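Local coordinates for protein mevalonate kinase, putative (Leishmania major, PDB 2HFU) that probably phosphorylates (R)-mevalonate with ATP to give (R)-5-phosphomevalonate, an early step of isoprenoid and sterol biosynthesis, as a GHMP-family kinase, at residues G20-F25 with L188-V193. Sequence-based numbering, arbitrary orientation.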
ATOM      1  N   GLY A  20      -4.967   0.218   3.654  1.00 13.87           N
ATOM      2  CA  GLY A  20      -3.902   0.895   2.933  1.00 15.92           C
ATOM      3  C   GLY A  20      -2.599   0.133   3.104  1.00 16.58           C
ATOM      4  O   GLY A  20      -2.526  -0.812   3.890  1.00 15.64           O
ATOM      5  N   LYS A  21      -1.572   0.553   2.372  1.00 17.43           N
ATOM      6  CA  LYS A  21      -0.287  -0.145   2.354  1.00 18.95           C
ATOM      7  C   LYS A  21       0.874   0.840   2.302  1.00 18.73           C
ATOM      8  O   LYS A  21       0.833   1.804   1.540  1.00 18.64           O
ATOM      9  CB  LYS A  21      -0.215  -1.072   1.132  1.00 19.25           C
ATOM     10  CG  LYS A  21       1.176  -1.656   0.870  1.00 21.31           C
ATOM     11  CD  LYS A  21       1.630  -1.484  -0.581  1.00 21.83           C
ATOM     12  CE  LYS A  21       1.870  -0.021  -0.951  1.00 21.73           C
ATOM     13  NZ  LYS A  21       2.701   0.144  -2.175  1.00 22.50           N
ATOM     14  N   VAL A  22       1.903   0.594   3.111  1.00 19.05           N
ATOM     15  CA  VAL A  22       3.202   1.243   2.925  1.00 19.64           C
ATOM     16  C   VAL A  22       4.298   0.176   2.920  1.00 19.32           C
ATOM     17  O   VAL A  22       4.240  -0.797   3.678  1.00 19.46           O
ATOM     18  CB  VAL A  22       3.512   2.372   3.975  1.00 19.30           C
ATOM     19  CG1 VAL A  22       2.360   3.370   4.082  1.00 20.48           C
ATOM     20  CG2 VAL A  22       3.855   1.803   5.350  1.00 20.80           C
ATOM     21  N   ILE A  23       5.280   0.334   2.041  1.00 19.16           N
ATOM     22  CA  ILE A  23       6.438  -0.550   2.084  1.00 18.85           C
ATOM     23  C   ILE A  23       7.436   0.003   3.093  1.00 18.95           C
ATOM     24  O   ILE A  23       7.936   1.117   2.942  1.00 19.73           O
ATOM     25  CB  ILE A  23       7.063  -0.754   0.687  1.00 18.74           C
ATOM     26  CG1 ILE A  23       6.093  -1.535  -0.212  1.00 19.06           C
ATOM     27  CG2 ILE A  23       8.388  -1.508   0.805  1.00 18.11           C
ATOM     28  CD1 ILE A  23       6.513  -1.643  -1.674  1.00 19.28           C
ATOM     29  N   LEU A  24       7.698  -0.773   4.140  1.00 18.95           N
ATOM     30  CA  LEU A  24       8.627  -0.355   5.183  1.00 18.67           C
ATOM     31  C   LEU A  24      10.077  -0.615   4.794  1.00 18.63           C
ATOM     32  O   LEU A  24      10.930   0.256   4.963  1.00 18.38           O
ATOM     33  CB  LEU A  24       8.301  -1.032   6.518  1.00 19.42           C
ATOM     34  CG  LEU A  24       6.993  -0.640   7.214  1.00 19.95           C
ATOM     35  CD1 LEU A  24       6.934  -1.289   8.583  1.00 19.91           C
ATOM     36  CD2 LEU A  24       6.853   0.882   7.339  1.00 21.01           C
ATOM     37  N   PHE A  25      10.354  -1.832   4.330  1.00 17.63           N
ATOM     38  CA  PHE A  25      11.661  -2.206   3.790  1.00 17.87           C
ATOM     39  C   PHE A  25      11.557  -2.951   2.459  1.00 17.76           C
ATOM     40  O   PHE A  25      10.675  -3.765   2.259  1.00 17.71           O
ATOM     41  CB  PHE A  25      12.446  -3.069   4.770  1.00 17.77           C
ATOM     42  CG  PHE A  25      12.758  -2.397   6.070  1.00 17.90           C
ATOM     43  CD1 PHE A  25      14.013  -1.901   6.320  1.00 17.67           C
ATOM     44  CD2 PHE A  25      11.802  -2.284   7.054  1.00 18.77           C
ATOM     45  CE1 PHE A  25      14.294  -1.300   7.502  1.00 17.59           C
ATOM     46  CE2 PHE A  25      12.100  -1.675   8.245  1.00 17.75           C
ATOM     47  CZ  PHE A  25      13.337  -1.186   8.461  1.00 17.86           C
ATOM     48  N   LEU A 188       2.706   1.000  15.481  1.00 25.96           N
ATOM     49  CA  LEU A 188       3.592   1.791  14.626  1.00 24.75           C
ATOM     50  C   LEU A 188       2.940   3.127  14.279  1.00 24.14           C
ATOM     51  O   LEU A 188       1.962   3.167  13.533  1.00 23.26           O
ATOM     52  CB  LEU A 188       3.920   1.023  13.339  1.00 24.96           C
ATOM     53  CG  LEU A 188       5.284   0.376  13.082  1.00 25.24           C
ATOM     54  CD1 LEU A 188       5.865  -0.305  14.306  1.00 25.53           C
ATOM     55  CD2 LEU A 188       5.176  -0.599  11.920  1.00 24.79           C
ATOM     56  N   TYR A 189       3.478   4.214  14.825  1.00 23.13           N
ATOM     57  CA  TYR A 189       2.992   5.555  14.506  1.00 22.45           C
ATOM     58  C   TYR A 189       3.723   6.101  13.286  1.00 21.57           C
ATOM     59  O   TYR A 189       4.917   6.408  13.351  1.00 21.46           O
ATOM     60  CB  TYR A 189       3.157   6.496  15.702  1.00 23.46           C
ATOM     61  CG  TYR A 189       2.351   6.094  16.915  1.00 24.32           C
ATOM     62  CD1 TYR A 189       2.941   5.385  17.961  1.00 24.69           C
ATOM     63  CD2 TYR A 189       1.000   6.422  17.020  1.00 24.99           C
ATOM     64  CE1 TYR A 189       2.204   5.012  19.085  1.00 25.25           C
ATOM     65  CE2 TYR A 189       0.254   6.053  18.141  1.00 25.47           C
ATOM     66  CZ  TYR A 189       0.867   5.349  19.166  1.00 25.06           C
ATOM     67  OH  TYR A 189       0.143   4.980  20.274  1.00 27.10           O
ATOM     68  N   LEU A 190       2.999   6.210  12.174  1.00 19.88           N
ATOM     69  CA  LEU A 190       3.595   6.616  10.903  1.00 18.67           C
ATOM     70  C   LEU A 190       3.140   7.986  10.438  1.00 18.30           C
ATOM     71  O   LEU A 190       1.970   8.360  10.587  1.00 17.69           O
ATOM     72  CB  LEU A 190       3.294   5.591   9.797  1.00 17.92           C
ATOM     73  CG  LEU A 190       3.609   4.103   9.978  1.00 18.36           C
ATOM     74  CD1 LEU A 190       3.095   3.316   8.776  1.00 17.04           C
ATOM     75  CD2 LEU A 190       5.097   3.853  10.191  1.00 16.17           C
ATOM     76  N   VAL A 191       4.084   8.733   9.878  1.00 18.14           N
ATOM     77  CA  VAL A 191       3.772   9.888   9.045  1.00 17.92           C
ATOM     78  C   VAL A 191       4.069   9.455   7.617  1.00 17.65           C
ATOM     79  O   VAL A 191       5.174   8.995   7.315  1.00 16.51           O
ATOM     80  CB  VAL A 191       4.619  11.134   9.403  1.00 17.95           C
ATOM     81  CG1 VAL A 191       4.267  12.310   8.488  1.00 18.24           C
ATOM     82  CG2 VAL A 191       4.421  11.530  10.850  1.00 18.76           C
ATOM     83  N   VAL A 192       3.067   9.571   6.750  1.00 16.85           N
ATOM     84  CA  VAL A 192       3.225   9.237   5.341  1.00 16.63           C
ATOM     85  C   VAL A 192       3.040  10.513   4.529  1.00 16.67           C
ATOM     86  O   VAL A 192       2.066  11.254   4.722  1.00 17.14           O
ATOM     87  CB  VAL A 192       2.239   8.126   4.890  1.00 16.70           C
ATOM     88  CG1 VAL A 192       2.420   7.797   3.413  1.00 17.00           C
ATOM     89  CG2 VAL A 192       2.426   6.867   5.728  1.00 16.46           C
ATOM     90  N   VAL A 193       3.988  10.775   3.637  1.00 16.26           N
ATOM     91  CA  VAL A 193       4.013  12.037   2.898  1.00 16.27           C
ATOM     92  C   VAL A 193       3.957  11.824   1.383  1.00 16.57           C
ATOM     93  O   VAL A 193       4.784  11.107   0.822  1.00 16.91           O
ATOM     94  CB  VAL A 193       5.261  12.880   3.268  1.00 15.84           C
ATOM     95  CG1 VAL A 193       5.278  14.187   2.496  1.00 15.33           C
ATOM     96  CG2 VAL A 193       5.310  13.155   4.767  1.00 16.01           C
TER
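Val-22 offers an instructive case of how a branched side chain lets one strand engage another from a separate sheet: its two methyls part like a fork, one to Leu-190 and the other to Val-192. CG2 meets CD1 of Leu-190 tip to tip at 3.8 Å, while CG1 lies 3.9 Å from CG2 of Val-192, the two valines meeting at a slant. The valine head is thus a bump against the hollow between Leu-190 and Val-192. Leu-190 in turn is the forked partner on its own strand. Its chi1 of -53° sets the branch point CG anti to the carbonyl carbon, and the extended chi2 (175°) then directs CD1 to Val-22 and CD2 toward CD2 of Leu-24, a looser approach of 4.5 Å. Leu-24 then extends its CD1 to CD2 of Leu-188, end against end at 3.8 Å. The segments run nearly at right angles (98°), their axes approaching to 10.1 Å, and no hydrogen bond crosses between them. They belong to the two halves of the GHMP kinase fold: 20-25 pairs with strand 36-52 in the mixed sheet, whereas 188-193 is an inner strand of the four-stranded antiparallel sheet. Between the two segments the contact is made by apolar side chains meeting at their ends, all of them buried. Ala-39 of strand 36-52 packs against Val-22 and Leu-24, and Val-324 of strand 318-324 against Leu-188 and Leu-190. Ile-23, whose side chain is turned from this seam, touches the bound (R)-mevalonate, and its carbonyl oxygen accepts a hydrogen bond from Ser-284.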